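Local coordinates for integral membrane indolylacetylinositol arabinosyltransferase EmbB (PDB 7BVC), which probably transfers arabinose to build the arabinan of cell-wall arabinogalactan, as an integral membrane arabinosyltransferase that is bound here by ethambutol, at residues Q74-L79 with P187-V192; W318-L323 with L388-Q393; R838-W843 with R931-D936. All coordinates share one frame; numbering follows the deposited sequence.

Interaction 1 of 3, residues Q74-L79 with P187-V192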
loop_
_atom_site.group_PDB
_atom_site.type_symbol
_atom_site.label_atom_id
_atom_site.label_comp_id
_atom_site.label_asym_id
_atom_site.label_seq_id
_atom_site.Cartn_x
_atom_site.Cartn_y
_atom_site.Cartn_z
ATOM N N GLN B 74 16.118 -28.310 -3.629
ATOM C CA GLN B 74 14.941 -28.897 -2.994
ATOM C C GLN B 74 14.312 -30.021 -3.803
ATOM O O GLN B 74 13.215 -30.470 -3.460
ATOM C CB GLN B 74 13.874 -27.839 -2.691
ATOM C CG GLN B 74 14.228 -26.915 -1.543
ATOM C CD GLN B 74 13.079 -26.014 -1.145
ATOM O OE1 GLN B 74 11.934 -26.243 -1.529
ATOM N NE2 GLN B 74 13.381 -24.978 -0.373
ATOM N N ALA B 75 14.964 -30.494 -4.862
ATOM C CA ALA B 75 14.415 -31.570 -5.677
ATOM C C ALA B 75 15.486 -32.147 -6.593
ATOM O O ALA B 75 16.266 -31.394 -7.189
ATOM C CB ALA B 75 13.228 -31.078 -6.503
ATOM N N PRO B 76 15.558 -33.467 -6.731
ATOM C CA PRO B 76 16.564 -34.064 -7.618
ATOM C C PRO B 76 16.120 -34.072 -9.070
ATOM O O PRO B 76 15.056 -33.543 -9.404
ATOM C CB PRO B 76 16.700 -35.484 -7.064
ATOM C CG PRO B 76 15.332 -35.789 -6.555
ATOM C CD PRO B 76 14.761 -34.491 -6.036
ATOM N N LEU B 77 16.934 -34.661 -9.945
ATOM C CA LEU B 77 16.516 -34.916 -11.318
ATOM C C LEU B 77 15.748 -36.226 -11.435
ATOM O O LEU B 77 14.647 -36.259 -11.991
ATOM C CB LEU B 77 17.729 -34.942 -12.252
ATOM C CG LEU B 77 18.460 -33.634 -12.525
ATOM C CD1 LEU B 77 19.700 -33.897 -13.358
ATOM C CD2 LEU B 77 17.534 -32.672 -13.238
ATOM N N GLU B 78 16.321 -37.310 -10.918
ATOM C CA GLU B 78 15.711 -38.628 -10.970
ATOM C C GLU B 78 15.900 -39.313 -9.628
ATOM O O GLU B 78 16.891 -39.081 -8.932
ATOM C CB GLU B 78 16.323 -39.489 -12.085
ATOM C CG GLU B 78 16.270 -38.859 -13.467
ATOM C CD GLU B 78 17.287 -39.456 -14.420
ATOM O OE1 GLU B 78 17.997 -38.683 -15.096
ATOM O OE2 GLU B 78 17.372 -40.699 -14.494
ATOM N N LEU B 79 14.939 -40.159 -9.266
ATOM C CA LEU B 79 15.010 -40.932 -8.032
ATOM C C LEU B 79 14.540 -42.345 -8.333
ATOM O O LEU B 79 13.372 -42.550 -8.670
ATOM C CB LEU B 79 14.158 -40.298 -6.928
ATOM C CG LEU B 79 14.302 -40.825 -5.498
ATOM C CD1 LEU B 79 13.987 -39.720 -4.512
ATOM C CD2 LEU B 79 13.401 -42.019 -5.237
ATOM N N PRO B 187 9.977 -35.568 -5.105
ATOM C CA PRO B 187 10.030 -35.253 -3.674
ATOM C C PRO B 187 11.165 -34.295 -3.351
ATOM O O PRO B 187 12.094 -34.084 -4.131
ATOM C CB PRO B 187 10.255 -36.621 -3.028
ATOM C CG PRO B 187 10.969 -37.399 -4.071
ATOM C CD PRO B 187 10.388 -36.954 -5.381
ATOM N N ALA B 188 11.071 -33.705 -2.163
ATOM C CA ALA B 188 12.100 -32.818 -1.639
ATOM C C ALA B 188 13.080 -33.647 -0.821
ATOM O O ALA B 188 12.680 -34.322 0.133
ATOM C CB ALA B 188 11.488 -31.707 -0.787
ATOM N N ILE B 189 14.347 -33.600 -1.192
ATOM C CA ILE B 189 15.360 -34.442 -0.571
ATOM C C ILE B 189 16.064 -33.673 0.535
ATOM O O ILE B 189 16.529 -32.546 0.340
ATOM C CB ILE B 189 16.369 -34.948 -1.617
ATOM C CG1 ILE B 189 15.642 -35.641 -2.767
ATOM C CG2 ILE B 189 17.365 -35.898 -0.976
ATOM C CD1 ILE B 189 15.052 -36.966 -2.399
ATOM N N VAL B 190 16.128 -34.293 1.711
ATOM C CA VAL B 190 16.994 -33.839 2.793
ATOM C C VAL B 190 17.980 -34.908 3.230
ATOM O O VAL B 190 19.100 -34.579 3.663
ATOM C CB VAL B 190 16.141 -33.360 3.992
ATOM C CG1 VAL B 190 16.954 -33.280 5.267
ATOM C CG2 VAL B 190 15.509 -32.015 3.683
ATOM N N GLY B 191 17.643 -36.183 3.081
ATOM C CA GLY B 191 18.570 -37.266 3.365
ATOM C C GLY B 191 17.933 -38.587 3.010
ATOM O O GLY B 191 17.111 -38.668 2.091
ATOM N N VAL B 192 18.322 -39.625 3.747
ATOM C CA VAL B 192 17.663 -40.924 3.687
ATOM C C VAL B 192 17.516 -41.406 5.125
ATOM O O VAL B 192 18.519 -41.637 5.810
ATOM C CB VAL B 192 18.428 -41.956 2.850
ATOM C CG1 VAL B 192 17.574 -43.192 2.671
ATOM C CG2 VAL B 192 18.814 -41.384 1.496
#
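Pro-187 meets the loop 74-79 at two points. Its ring carbon CG lies 3.8 Å from Leu-79 CD1, while its carbonyl O comes within 3.3 Å of CD in the Pro-76 ring. That carbonyl faces a proline, which has no amide hydrogen to give, and no hydrogen bond joins the two segments. Ala-188 follows with a gentler polar link: its CA stands 3.2 Å from Gln-74 O, with 148° at the hydrogen, a CA-H...O contact that also brings its methyl close to the same oxygen. Its conventional bonds go outside the contact, the backbone pairing with Asn-112 of helix 109-112 and O accepting from Thr-101. At Ile-189 the side-chain contacts are apolar. CG1 sits anti to the carbonyl carbon (chi1 -54°), from where it crosses the Pro-76 ring at about a right angle, 3.6 Å from Pro-76 CD. The side chain ends at Ile-189 CD1, 3.6 Å from Leu-79 CD1. A single leucine methyl thus serves both Pro-187 and Ile-189, and Met-114 of strand 114-118 adds to the cluster. Beyond Ile-189 the chain leaves the contact and enters strand 191-192. Two loops joined by prolines and branched aliphatic side chains in place of a backbone ladder form part of the buried interior of the concanavalin-like domain, a family built on a beta-sandwich of the jelly-roll kind.

Interaction 2 of 3, residues W318-L323 with L388-Q393. With 95E (Ethambutol), chain I.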
loop_
_atom_site.group_PDB
_atom_site.type_symbol
_atom_site.label_atom_id
_atom_site.label_comp_id
_atom_site.label_asym_id
_atom_site.label_seq_id
_atom_site.Cartn_x
_atom_site.Cartn_y
_atom_site.Cartn_z
ATOM N N TRP B 318 28.924 -9.255 -12.514
ATOM C CA TRP B 318 30.354 -9.007 -12.660
ATOM C C TRP B 318 30.910 -8.138 -11.542
ATOM O O TRP B 318 32.114 -8.196 -11.274
ATOM C CB TRP B 318 30.660 -8.382 -14.028
ATOM C CG TRP B 318 30.441 -6.899 -14.136
ATOM C CD1 TRP B 318 29.355 -6.273 -14.670
ATOM C CD2 TRP B 318 31.349 -5.860 -13.744
ATOM N NE1 TRP B 318 29.518 -4.913 -14.614
ATOM C CE2 TRP B 318 30.734 -4.633 -14.049
ATOM C CE3 TRP B 318 32.616 -5.849 -13.154
ATOM C CZ2 TRP B 318 31.342 -3.409 -13.784
ATOM C CZ3 TRP B 318 33.215 -4.633 -12.889
ATOM C CH2 TRP B 318 32.578 -3.431 -13.205
ATOM N N TYR B 319 30.069 -7.349 -10.871
ATOM C CA TYR B 319 30.571 -6.476 -9.817
ATOM C C TYR B 319 30.721 -7.205 -8.489
ATOM O O TYR B 319 31.630 -6.888 -7.715
ATOM C CB TYR B 319 29.652 -5.267 -9.647
ATOM C CG TYR B 319 29.964 -4.437 -8.423
ATOM C CD1 TYR B 319 31.165 -3.755 -8.313
ATOM C CD2 TYR B 319 29.058 -4.344 -7.377
ATOM C CE1 TYR B 319 31.456 -2.998 -7.197
ATOM C CE2 TYR B 319 29.338 -3.589 -6.257
ATOM C CZ TYR B 319 30.538 -2.919 -6.172
ATOM O OH TYR B 319 30.816 -2.166 -5.054
ATOM N N TYR B 320 29.854 -8.179 -8.206
ATOM C CA TYR B 320 29.970 -8.930 -6.963
ATOM C C TYR B 320 31.181 -9.851 -6.959
ATOM O O TYR B 320 31.646 -10.242 -5.882
ATOM C CB TYR B 320 28.698 -9.738 -6.714
ATOM C CG TYR B 320 27.444 -8.895 -6.635
ATOM C CD1 TYR B 320 27.494 -7.585 -6.183
ATOM C CD2 TYR B 320 26.214 -9.410 -7.015
ATOM C CE1 TYR B 320 26.355 -6.811 -6.112
ATOM C CE2 TYR B 320 25.069 -8.644 -6.946
ATOM C CZ TYR B 320 25.147 -7.346 -6.494
ATOM O OH TYR B 320 24.009 -6.576 -6.422
ATOM N N ASN B 321 31.708 -10.201 -8.134
ATOM C CA ASN B 321 32.929 -10.991 -8.202
ATOM C C ASN B 321 34.160 -10.196 -7.797
ATOM O O ASN B 321 35.227 -10.792 -7.614
ATOM C CB ASN B 321 33.111 -11.554 -9.610
ATOM C CG ASN B 321 32.215 -12.744 -9.880
ATOM O OD1 ASN B 321 32.548 -13.876 -9.537
ATOM N ND2 ASN B 321 31.068 -12.491 -10.496
ATOM N N VAL B 322 34.041 -8.880 -7.657
ATOM C CA VAL B 322 35.114 -8.072 -7.091
ATOM C C VAL B 322 35.059 -8.085 -5.569
ATOM O O VAL B 322 36.093 -8.171 -4.903
ATOM C CB VAL B 322 35.042 -6.637 -7.648
ATOM C CG1 VAL B 322 36.093 -5.757 -6.995
ATOM C CG2 VAL B 322 35.210 -6.645 -9.158
ATOM N N LEU B 323 33.856 -8.011 -4.998
ATOM C CA LEU B 323 33.724 -8.155 -3.554
ATOM C C LEU B 323 34.087 -9.562 -3.100
ATOM O O LEU B 323 34.628 -9.737 -2.003
ATOM C CB LEU B 323 32.302 -7.804 -3.116
ATOM C CG LEU B 323 31.769 -6.444 -3.567
ATOM C CD1 LEU B 323 30.425 -6.159 -2.922
ATOM C CD2 LEU B 323 32.762 -5.346 -3.242
ATOM N N LEU B 388 26.480 -1.452 0.702
ATOM C CA LEU B 388 27.045 -2.279 -0.352
ATOM C C LEU B 388 26.170 -2.349 -1.595
ATOM O O LEU B 388 26.577 -2.973 -2.581
ATOM C CB LEU B 388 27.307 -3.700 0.165
ATOM C CG LEU B 388 28.515 -3.858 1.090
ATOM C CD1 LEU B 388 28.546 -5.241 1.705
ATOM C CD2 LEU B 388 29.797 -3.582 0.332
ATOM N N ARG B 389 24.987 -1.743 -1.571
ATOM C CA ARG B 389 24.168 -1.665 -2.771
ATOM C C ARG B 389 24.929 -0.919 -3.864
ATOM O O ARG B 389 25.557 0.112 -3.594
ATOM C CB ARG B 389 22.847 -0.955 -2.473
ATOM C CG ARG B 389 21.828 -1.812 -1.749
ATOM C CD ARG B 389 21.234 -2.854 -2.675
ATOM N NE ARG B 389 20.432 -2.252 -3.734
ATOM C CZ ARG B 389 19.105 -2.276 -3.770
ATOM N NH1 ARG B 389 18.424 -2.873 -2.801
ATOM N NH2 ARG B 389 18.455 -1.702 -4.772
ATOM N N PRO B 390 24.895 -1.404 -5.108
ATOM C CA PRO B 390 25.687 -0.809 -6.188
ATOM C C PRO B 390 24.985 0.348 -6.896
ATOM O O PRO B 390 24.805 0.339 -8.116
ATOM C CB PRO B 390 25.908 -1.994 -7.131
ATOM C CG PRO B 390 24.660 -2.795 -6.981
ATOM C CD PRO B 390 24.176 -2.607 -5.559
ATOM N N GLU B 391 24.581 1.360 -6.130
ATOM C CA GLU B 391 23.993 2.556 -6.717
ATOM C C GLU B 391 25.026 3.640 -6.985
ATOM O O GLU B 391 24.939 4.334 -8.006
ATOM C CB GLU B 391 22.898 3.112 -5.804
ATOM C CG GLU B 391 21.869 2.084 -5.369
ATOM C CD GLU B 391 21.016 1.587 -6.516
ATOM O OE1 GLU B 391 20.840 2.338 -7.497
ATOM O OE2 GLU B 391 20.519 0.443 -6.439
ATOM N N GLY B 392 26.007 3.795 -6.095
ATOM C CA GLY B 392 27.062 4.762 -6.337
ATOM C C GLY B 392 27.903 4.406 -7.546
ATOM O O GLY B 392 28.331 5.285 -8.297
ATOM N N GLN B 393 28.140 3.110 -7.760
ATOM C CA GLN B 393 28.898 2.683 -8.931
ATOM C C GLN B 393 28.149 3.005 -10.217
ATOM O O GLN B 393 28.754 3.461 -11.196
ATOM C CB GLN B 393 29.195 1.187 -8.844
ATOM C CG GLN B 393 30.322 0.829 -7.893
ATOM C CD GLN B 393 29.901 0.890 -6.440
ATOM O OE1 GLN B 393 30.392 1.715 -5.673
ATOM N NE2 GLN B 393 28.985 0.012 -6.053
HETATM C C2 95E I . 19.211 -9.580 -4.808
HETATM O O12 95E I . 14.507 -4.675 0.226
HETATM C C11 95E I . 15.426 -5.338 -0.597
HETATM C C10 95E I . 14.950 -6.768 -0.827
HETATM C C13 95E I . 14.460 -7.366 0.481
HETATM C C14 95E I . 12.947 -7.503 0.538
HETATM N N9 95E I . 16.058 -7.571 -1.299
HETATM C C8 95E I . 16.566 -7.010 -2.534
HETATM C C7 95E I . 17.348 -8.053 -3.324
HETATM N N6 95E I . 18.756 -7.706 -3.309
HETATM C C3 95E I . 19.394 -8.093 -4.551
HETATM O O1 95E I . 20.115 -9.950 -5.806
HETATM C C4 95E I . 20.884 -7.790 -4.457
HETATM C C5 95E I . 21.167 -6.330 -4.101
#
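One wall of the ethambutol pocket is built where Tyr-320, near the start of helix 320-326, meets Pro-390, just ahead of helix 391-411. The phenol oxygen does the touching: Tyr-320 OH lies 3.9 Å from Pro-390 CG, the two side chains crossing at about a right angle. The same oxygen stands 3.7 Å from C5 of ethambutol, the end of one of its ethyl groups. Arg-389 reaches that carbon too, with its CD 3.8 Å from ethambutol C5, although its side chain sets out away from the tyrosines. Bends at chi2 and chi3 lay the chain beside the ligand's ethyl end, and its guanidinium is held by a salt bridge to Asp-285, another pocket residue, and by a weak bond from Arg-389 NH2 to Glu-391 OE2 at 3.4 Å.

The backbone here makes an inverse gamma turn centred on Pro-390, closed by a weak bond from Glu-391 N to Arg-389 O; across it Arg-389 points to the drug and Pro-390 to the tyrosines, in the membrane region of a GT-C-type enzyme.

Behind the pocket wall, Tyr-319 has its CG anti to the backbone N (chi1 170°), which carries the ring to Pro-390 and Gln-393. Its CE2 is 3.9 Å from Pro-390 CB. The Gln-393 side chain crosses the ring at about a right angle, yet the amide and ring planes are only 23° apart. Farther along, Leu-323 and Leu-388 slide past each other in opposite directions, with Leu-323 CD1 4.2 Å from Leu-388 CD2. Ile-289 of helix 287-294 packs against both Tyr-320 and Leu-323.

Interaction 3 of 3, residues R838-W843 with R931-D936. With CA (calcium ion), chain K.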
loop_
_atom_site.group_PDB
_atom_site.type_symbol
_atom_site.label_atom_id
_atom_site.label_comp_id
_atom_site.label_asym_id
_atom_site.label_seq_id
_atom_site.Cartn_x
_atom_site.Cartn_y
_atom_site.Cartn_z
ATOM N N ARG B 838 -4.911 -9.644 43.193
ATOM C CA ARG B 838 -3.720 -9.121 43.841
ATOM C C ARG B 838 -2.792 -10.278 44.176
ATOM O O ARG B 838 -3.212 -11.436 44.254
ATOM C CB ARG B 838 -4.058 -8.333 45.113
ATOM C CG ARG B 838 -4.538 -6.917 44.865
ATOM C CD ARG B 838 -6.050 -6.861 44.756
ATOM N NE ARG B 838 -6.536 -5.505 44.535
ATOM C CZ ARG B 838 -7.101 -4.754 45.473
ATOM N NH1 ARG B 838 -7.253 -5.230 46.701
ATOM N NH2 ARG B 838 -7.516 -3.529 45.184
ATOM N N LEU B 839 -1.520 -9.951 44.382
ATOM C CA LEU B 839 -0.509 -10.949 44.696
ATOM C C LEU B 839 0.721 -10.240 45.234
ATOM O O LEU B 839 1.128 -9.206 44.703
ATOM C CB LEU B 839 -0.152 -11.788 43.458
ATOM C CG LEU B 839 0.894 -12.900 43.585
ATOM C CD1 LEU B 839 0.498 -14.097 42.742
ATOM C CD2 LEU B 839 2.262 -12.400 43.157
ATOM N N SER B 840 1.301 -10.801 46.291
ATOM C CA SER B 840 2.530 -10.271 46.871
ATOM C C SER B 840 3.360 -11.460 47.331
ATOM O O SER B 840 3.042 -12.079 48.350
ATOM C CB SER B 840 2.233 -9.322 48.028
ATOM O OG SER B 840 1.576 -8.155 47.567
ATOM N N SER B 841 4.420 -11.769 46.591
ATOM C CA SER B 841 5.191 -12.973 46.845
ATOM C C SER B 841 5.959 -12.852 48.157
ATOM O O SER B 841 5.917 -11.832 48.850
ATOM C CB SER B 841 6.148 -13.239 45.687
ATOM O OG SER B 841 5.437 -13.507 44.493
ATOM N N ALA B 842 6.669 -13.921 48.502
ATOM C CA ALA B 842 7.553 -13.893 49.650
ATOM C C ALA B 842 8.787 -13.051 49.336
ATOM O O ALA B 842 8.983 -12.575 48.215
ATOM C CB ALA B 842 7.960 -15.309 50.050
ATOM N N TRP B 843 9.631 -12.875 50.346
ATOM C CA TRP B 843 10.858 -12.106 50.193
ATOM C C TRP B 843 11.941 -13.006 49.609
ATOM O O TRP B 843 12.326 -14.004 50.226
ATOM C CB TRP B 843 11.300 -11.526 51.533
ATOM C CG TRP B 843 10.400 -10.451 52.055
ATOM C CD1 TRP B 843 9.615 -10.510 53.168
ATOM C CD2 TRP B 843 10.195 -9.152 51.488
ATOM N NE1 TRP B 843 8.935 -9.329 53.329
ATOM C CE2 TRP B 843 9.273 -8.479 52.311
ATOM C CE3 TRP B 843 10.702 -8.494 50.366
ATOM C CZ2 TRP B 843 8.848 -7.182 52.046
ATOM C CZ3 TRP B 843 10.277 -7.205 50.105
ATOM C CH2 TRP B 843 9.361 -6.563 50.941
ATOM N N ARG B 931 10.629 -8.891 46.088
ATOM C CA ARG B 931 9.367 -9.601 45.914
ATOM C C ARG B 931 8.596 -8.984 44.757
ATOM O O ARG B 931 8.858 -7.856 44.333
ATOM C CB ARG B 931 8.516 -9.584 47.186
ATOM C CG ARG B 931 7.928 -8.232 47.538
ATOM C CD ARG B 931 7.106 -8.330 48.810
ATOM N NE ARG B 931 6.513 -7.052 49.182
ATOM C CZ ARG B 931 5.766 -6.866 50.264
ATOM N NH1 ARG B 931 5.266 -5.668 50.530
ATOM N NH2 ARG B 931 5.524 -7.879 51.085
ATOM N N VAL B 932 7.627 -9.745 44.255
ATOM C CA VAL B 932 6.834 -9.364 43.093
ATOM C C VAL B 932 5.470 -8.884 43.562
ATOM O O VAL B 932 4.792 -9.575 44.331
ATOM C CB VAL B 932 6.685 -10.540 42.113
ATOM C CG1 VAL B 932 6.002 -10.083 40.833
ATOM C CG2 VAL B 932 8.039 -11.158 41.815
ATOM N N VAL B 933 5.065 -7.706 43.095
ATOM C CA VAL B 933 3.737 -7.164 43.356
ATOM C C VAL B 933 3.010 -7.064 42.019
ATOM O O VAL B 933 3.387 -6.265 41.152
ATOM C CB VAL B 933 3.790 -5.810 44.082
ATOM C CG1 VAL B 933 4.202 -6.010 45.527
ATOM C CG2 VAL B 933 4.767 -4.864 43.409
ATOM N N ALA B 934 1.987 -7.894 41.841
ATOM C CA ALA B 934 1.215 -7.936 40.610
ATOM C C ALA B 934 -0.228 -7.556 40.901
ATOM O O ALA B 934 -0.758 -7.853 41.975
ATOM C CB ALA B 934 1.269 -9.321 39.961
ATOM N N GLU B 935 -0.858 -6.893 39.937
ATOM C CA GLU B 935 -2.219 -6.405 40.126
ATOM C C GLU B 935 -2.895 -6.250 38.773
ATOM O O GLU B 935 -2.335 -5.636 37.856
ATOM C CB GLU B 935 -2.219 -5.082 40.889
ATOM C CG GLU B 935 -3.597 -4.598 41.288
ATOM C CD GLU B 935 -3.541 -3.349 42.141
ATOM O OE1 GLU B 935 -2.424 -2.841 42.378
ATOM O OE2 GLU B 935 -4.608 -2.880 42.587
ATOM N N ASP B 936 -4.100 -6.815 38.669
ATOM C CA ASP B 936 -4.940 -6.774 37.477
ATOM C C ASP B 936 -6.316 -6.276 37.897
ATOM O O ASP B 936 -7.050 -6.987 38.591
ATOM C CB ASP B 936 -5.027 -8.152 36.821
ATOM C CG ASP B 936 -6.198 -8.274 35.864
ATOM O OD1 ASP B 936 -6.032 -7.938 34.675
ATOM O OD2 ASP B 936 -7.281 -8.717 36.298
HETATM CA CA CA K . -9.106 -9.526 34.479
#
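Trp-843 and Arg-931 make the close-fitting end of this strand pair. Arg-931 CD sits over the face of the indole, 3.6 Å from the centroid of the Trp-843 six-membered ring, in a CH-pi contact, and the extended chain carries the guanidinium on across the ring with the two planes 9° apart. A salt bridge to Glu-886 anchors the arginine. Next along, in the antiparallel ladder, Ser-841 N donates to Val-932 O at 3.2 Å, in the carbonyl plane, and Ala-934 N to Leu-839 O at 3.3 Å; the return bond from Leu-839 N to Ala-934 O is weak. This hydrogen-bonded pair turns to the buried face of the sheet.

The far end, on the same face as Arg-931, is looser: Arg-838 and Glu-935 lie side by side, but Arg-838 NE is 3.8 Å from Glu-935 OE2, a long salt bridge, with guanidinium and carboxylate planes 85° apart.

Strand 929-936 ends at Asp-936, whose OD2 binds the calcium ion at 2.7 Å, with the backbone O atoms of Ser-938 and Asp-943. Backbone bonds and the CH-pi contact thus probably hold the strand that leads to the metal, while the outer ion pair probably contributes little.

The three contacts belong to three different family regions, and none touches another: interactions 1 and 2 come to about 21 Å between nearest atoms, while interaction 3 lies about 44 and 45 Å from them. Interactions 1 and 2 are buried, interaction 3 partly so. In the concanavalin-like region, loops meet through aliphatic carbons and a CA-H...O contact. In the membrane region, tyrosines and a proline turn stand beside helices 320-326 and 391-411, and Tyr-320 OH meets an ethyl end of the drug. Interaction 3 alone has a clear hydrogen-bonded ladder across its segments, as neighbouring strands of one sheet should. Asp-936 binds calcium through its charged carboxylate, whereas Arg-389 touches ethambutol with a CH2 group.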